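Local atomic coordinates of ribosomal RNA methyltransferase, putative (PDB entry 2PLW), a protein that binds S-adenosylmethionine and probably transfers its methyl group to a ribose 2'-oxygen of ribosomal RNA, as in the RlmE family. Residues N49-K57 / N64-I72. Numbering follows the deposited sequence.
With SAM (S-adenosylmethionine), chain C.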
loop_
_atom_site.group_PDB
_atom_site.type_symbol
_atom_site.label_atom_id
_atom_site.label_comp_id
_atom_site.label_asym_id
_atom_site.label_seq_id
_atom_site.Cartn_x
_atom_site.Cartn_y
_atom_site.Cartn_z
ATOM N N ASN A 49 8.607 -11.918 10.202
ATOM C CA ASN A 49 8.259 -10.863 9.240
ATOM C C ASN A 49 8.814 -9.550 9.746
ATOM O O ASN A 49 9.193 -9.466 10.907
ATOM C CB ASN A 49 6.728 -10.713 9.138
ATOM C CG ASN A 49 6.042 -11.919 8.500
ATOM O OD1 ASN A 49 5.553 -12.803 9.214
ATOM N ND2 ASN A 49 5.982 -11.957 7.158
ATOM N N LYS A 50 8.876 -8.536 8.878
ATOM C CA LYS A 50 9.004 -7.142 9.309
ATOM C C LYS A 50 7.745 -6.452 8.815
ATOM O O LYS A 50 7.402 -6.562 7.638
ATOM C CB LYS A 50 10.194 -6.451 8.665
ATOM C CG LYS A 50 11.484 -6.578 9.404
ATOM C CD LYS A 50 12.615 -5.893 8.632
ATOM C CE LYS A 50 13.906 -5.890 9.460
ATOM N NZ LYS A 50 14.285 -7.211 10.058
ATOM N N ILE A 51 7.052 -5.789 9.725
ATOM C CA ILE A 51 5.838 -5.045 9.398
ATOM C C ILE A 51 6.118 -3.548 9.598
ATOM O O ILE A 51 6.514 -3.132 10.684
ATOM C CB ILE A 51 4.655 -5.521 10.261
ATOM C CG1 ILE A 51 4.471 -7.036 10.100
ATOM C CG2 ILE A 51 3.370 -4.815 9.857
ATOM C CD1 ILE A 51 3.732 -7.650 11.260
ATOM N N ILE A 52 5.934 -2.765 8.538
ATOM C CA ILE A 52 6.198 -1.317 8.559
ATOM C C ILE A 52 4.915 -0.578 8.172
ATOM O O ILE A 52 4.247 -0.942 7.214
ATOM C CB ILE A 52 7.355 -0.910 7.592
ATOM C CG1 ILE A 52 8.606 -1.771 7.834
ATOM C CG2 ILE A 52 7.674 0.586 7.741
ATOM C CD1 ILE A 52 9.525 -1.844 6.649
ATOM N N GLY A 53 4.599 0.474 8.918
ATOM C CA GLY A 53 3.435 1.311 8.629
ATOM C C GLY A 53 3.898 2.707 8.310
ATOM O O GLY A 53 4.781 3.240 9.005
ATOM N N ILE A 54 3.266 3.326 7.314
ATOM C CA ILE A 54 3.576 4.722 6.997
ATOM C C ILE A 54 2.272 5.491 6.984
ATOM O O ILE A 54 1.323 5.053 6.359
ATOM C CB ILE A 54 4.267 4.878 5.627
ATOM C CG1 ILE A 54 5.711 4.364 5.706
ATOM C CG2 ILE A 54 4.360 6.410 5.261
ATOM C CD1 ILE A 54 6.428 4.362 4.361
ATOM N N ASP A 55 2.219 6.638 7.655
ATOM C CA ASP A 55 1.071 7.549 7.471
ATOM C C ASP A 55 1.525 8.962 7.740
ATOM O O ASP A 55 2.465 9.165 8.493
ATOM C CB ASP A 55 -0.060 7.194 8.445
ATOM C CG ASP A 55 -1.396 7.732 8.028
ATOM O OD1 ASP A 55 -1.609 8.964 8.039
ATOM O OD2 ASP A 55 -2.271 6.914 7.710
ATOM N N LYS A 56 0.849 9.936 7.133
ATOM C CA LYS A 56 1.150 11.342 7.456
ATOM C C LYS A 56 0.700 11.680 8.890
ATOM O O LYS A 56 1.258 12.570 9.507
ATOM C CB LYS A 56 0.565 12.305 6.413
ATOM C CG LYS A 56 -0.932 12.254 6.278
ATOM C CD LYS A 56 -1.446 12.828 4.931
ATOM C CE LYS A 56 -1.203 14.325 4.825
ATOM N NZ LYS A 56 -1.941 14.884 3.652
ATOM N N LYS A 57 -0.284 10.942 9.399
ATOM C CA LYS A 57 -0.753 11.070 10.788
ATOM C C LYS A 57 -0.016 10.105 11.727
ATOM O O LYS A 57 0.214 8.937 11.391
ATOM C CB LYS A 57 -2.248 10.780 10.881
ATOM C CG LYS A 57 -3.163 11.808 10.228
ATOM C CD LYS A 57 -4.637 11.502 10.583
ATOM C CE LYS A 57 -5.302 10.702 9.441
ATOM N NZ LYS A 57 -6.478 9.832 9.814
ATOM N N ASN A 64 5.926 -4.559 17.923
ATOM C CA ASN A 64 6.468 -5.312 16.784
ATOM C C ASN A 64 6.081 -4.789 15.409
ATOM O O ASN A 64 6.130 -5.524 14.422
ATOM C CB ASN A 64 6.135 -6.803 16.932
ATOM C CG ASN A 64 6.606 -7.362 18.277
ATOM O OD1 ASN A 64 5.822 -7.960 19.020
ATOM N ND2 ASN A 64 7.877 -7.116 18.618
ATOM N N VAL A 65 5.690 -3.520 15.365
ATOM C CA VAL A 65 5.458 -2.823 14.113
ATOM C C VAL A 65 6.326 -1.580 14.081
ATOM O O VAL A 65 6.374 -0.832 15.078
ATOM C CB VAL A 65 3.985 -2.419 13.984
ATOM C CG1 VAL A 65 3.764 -1.566 12.687
ATOM C CG2 VAL A 65 3.084 -3.695 13.999
ATOM N N TYR A 66 6.994 -1.352 12.949
ATOM C CA TYR A 66 7.801 -0.140 12.773
ATOM C C TYR A 66 6.878 0.901 12.176
ATOM O O TYR A 66 6.195 0.620 11.189
ATOM C CB TYR A 66 8.936 -0.366 11.792
ATOM C CG TYR A 66 9.929 -1.426 12.179
ATOM C CD1 TYR A 66 11.057 -1.104 12.919
ATOM C CD2 TYR A 66 9.758 -2.752 11.772
ATOM C CE1 TYR A 66 11.992 -2.081 13.256
ATOM C CE2 TYR A 66 10.687 -3.736 12.131
ATOM C CZ TYR A 66 11.799 -3.389 12.866
ATOM O OH TYR A 66 12.728 -4.346 13.233
ATOM N N PHE A 67 6.837 2.094 12.755
ATOM C CA PHE A 67 6.031 3.143 12.166
ATOM C C PHE A 67 6.938 4.255 11.631
ATOM O O PHE A 67 7.981 4.576 12.228
ATOM C CB PHE A 67 5.018 3.707 13.179
ATOM C CG PHE A 67 4.298 4.930 12.677
ATOM C CD1 PHE A 67 3.356 4.818 11.665
ATOM C CD2 PHE A 67 4.566 6.179 13.219
ATOM C CE1 PHE A 67 2.684 5.944 11.207
ATOM C CE2 PHE A 67 3.903 7.325 12.763
ATOM C CZ PHE A 67 2.983 7.206 11.745
ATOM N N ILE A 68 6.528 4.829 10.504
ATOM C CA ILE A 68 7.236 5.966 9.910
ATOM C C ILE A 68 6.209 7.033 9.610
ATOM O O ILE A 68 5.281 6.809 8.836
ATOM C CB ILE A 68 8.005 5.568 8.618
ATOM C CG1 ILE A 68 9.132 4.580 8.960
ATOM C CG2 ILE A 68 8.500 6.838 7.887
ATOM C CD1 ILE A 68 9.785 3.918 7.716
ATOM N N GLN A 69 6.362 8.202 10.231
ATOM C CA GLN A 69 5.482 9.286 9.856
ATOM C C GLN A 69 5.990 9.923 8.559
ATOM O O GLN A 69 7.166 10.293 8.435
ATOM C CB GLN A 69 5.333 10.342 10.954
ATOM C CG GLN A 69 4.263 11.340 10.580
ATOM C CD GLN A 69 4.175 12.526 11.534
ATOM O OE1 GLN A 69 5.115 12.813 12.260
ATOM N NE2 GLN A 69 3.031 13.216 11.523
ATOM N N GLY A 70 5.104 10.039 7.590
ATOM C CA GLY A 70 5.469 10.658 6.315
ATOM C C GLY A 70 4.374 10.627 5.284
ATOM O O GLY A 70 3.524 9.747 5.291
ATOM N N GLU A 71 4.371 11.619 4.405
ATOM C CA GLU A 71 3.400 11.645 3.342
ATOM C C GLU A 71 4.067 11.136 2.057
ATOM O O GLU A 71 4.981 11.774 1.530
ATOM C CB GLU A 71 2.858 13.070 3.159
ATOM C CG GLU A 71 1.912 13.208 1.972
ATOM C CD GLU A 71 1.307 14.603 1.870
ATOM O OE1 GLU A 71 1.754 15.511 2.600
ATOM O OE2 GLU A 71 0.393 14.781 1.053
ATOM N N ILE A 72 3.639 9.973 1.567
ATOM C CA ILE A 72 4.217 9.470 0.328
ATOM C C ILE A 72 3.895 10.449 -0.808
ATOM O O ILE A 72 2.782 10.959 -0.895
ATOM C CB ILE A 72 3.744 8.022 0.023
ATOM C CG1 ILE A 72 4.206 7.101 1.150
ATOM C CG2 ILE A 72 4.240 7.581 -1.347
ATOM C CD1 ILE A 72 5.735 6.939 1.296
HETATM N N SAM C . -5.870 1.021 6.703
HETATM C CA SAM C . -5.980 1.902 7.914
HETATM C C SAM C . -6.355 1.102 9.162
HETATM O O SAM C . -6.811 -0.034 9.026
HETATM O OXT SAM C . -6.195 1.536 10.310
HETATM C CB SAM C . -7.006 3.010 7.645
HETATM C CG SAM C . -6.411 3.980 6.626
HETATM S SD SAM C . -7.268 5.560 6.479
HETATM C CE SAM C . -8.764 4.973 5.670
HETATM C "C5'" SAM C . -6.387 6.356 5.110
HETATM C "C4'" SAM C . -5.070 6.966 5.591
HETATM O "O4'" SAM C . -4.317 7.358 4.439
HETATM C "C3'" SAM C . -5.201 8.228 6.480
HETATM O "O3'" SAM C . -4.772 7.968 7.799
HETATM C "C2'" SAM C . -4.304 9.268 5.792
HETATM O "O2'" SAM C . -3.515 10.088 6.647
HETATM C "C1'" SAM C . -3.444 8.392 4.898
HETATM N N9 SAM C . -2.827 9.058 3.749
HETATM C C8 SAM C . -3.430 9.791 2.747
HETATM N N7 SAM C . -2.481 10.181 1.870
HETATM C C5 SAM C . -1.287 9.697 2.304
HETATM C C6 SAM C . 0.015 9.775 1.807
HETATM N N6 SAM C . 0.286 10.431 0.688
HETATM N N1 SAM C . 1.044 9.161 2.476
HETATM C C2 SAM C . 0.818 8.456 3.644
HETATM N N3 SAM C . -0.471 8.363 4.134
HETATM C C4 SAM C . -1.493 8.988 3.481
HETATM O O HOH W 1 12.538 -6.847 12.531
HETATM O O HOH W 2 7.913 -6.062 12.386
#
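Gly-53 ties Tyr-66 to Ile-68: its N gives a hydrogen bond to Tyr-66 O (2.8 Å), and its O accepts one from Ile-68 N. Tyr-66 N to Ile-51 O and Gly-70 N to Asp-55 O continue the parallel ladder. The Asp-55 N to Ile-68 O bond is longer, 3.3 Å. At the end of strand 66-69 the extended Gln-69 side chain, CG anti to the backbone N (chi1 -172°), carries NE2 to Lys-56 O, just past strand 49-55, at 2.8 Å. That oxygen lies close to the amide plane of Gln-69.

In this Rossmann-like methyltransferase fold, 66-69 is an outermost strand of the sheet, and both strands lead into the S-adenosylmethionine pocket. The Asp-55 carboxylate grips the ribose: OD1 takes SAM O2' at 2.6 Å and OD2 takes SAM O3'. OD1 also closes an Asx turn with Lys-57 N, and OD2 accepts from Tyr-32 N, which fixes the carboxylate. Ile-72 reads the adenine edge, its N on SAM N1 (2.9 Å) and its O accepting from SAM N6. Lys-56 and Glu-71 run side by side, joined by a weak salt bridge from NZ to OE2. Water 1 links Tyr-66 OH to Lys-50 NZ.

Ile-52, Ile-54 and Ile-68 pack on one sheet face, with Ile-54 CG1 against Ile-68 CB at 3.9 Å; helix 93-102 covers Ile-68. On the other face the Phe-67 ring passes the Gly-53 backbone, and its CZ reaches Lys-57 O at 3.3 Å.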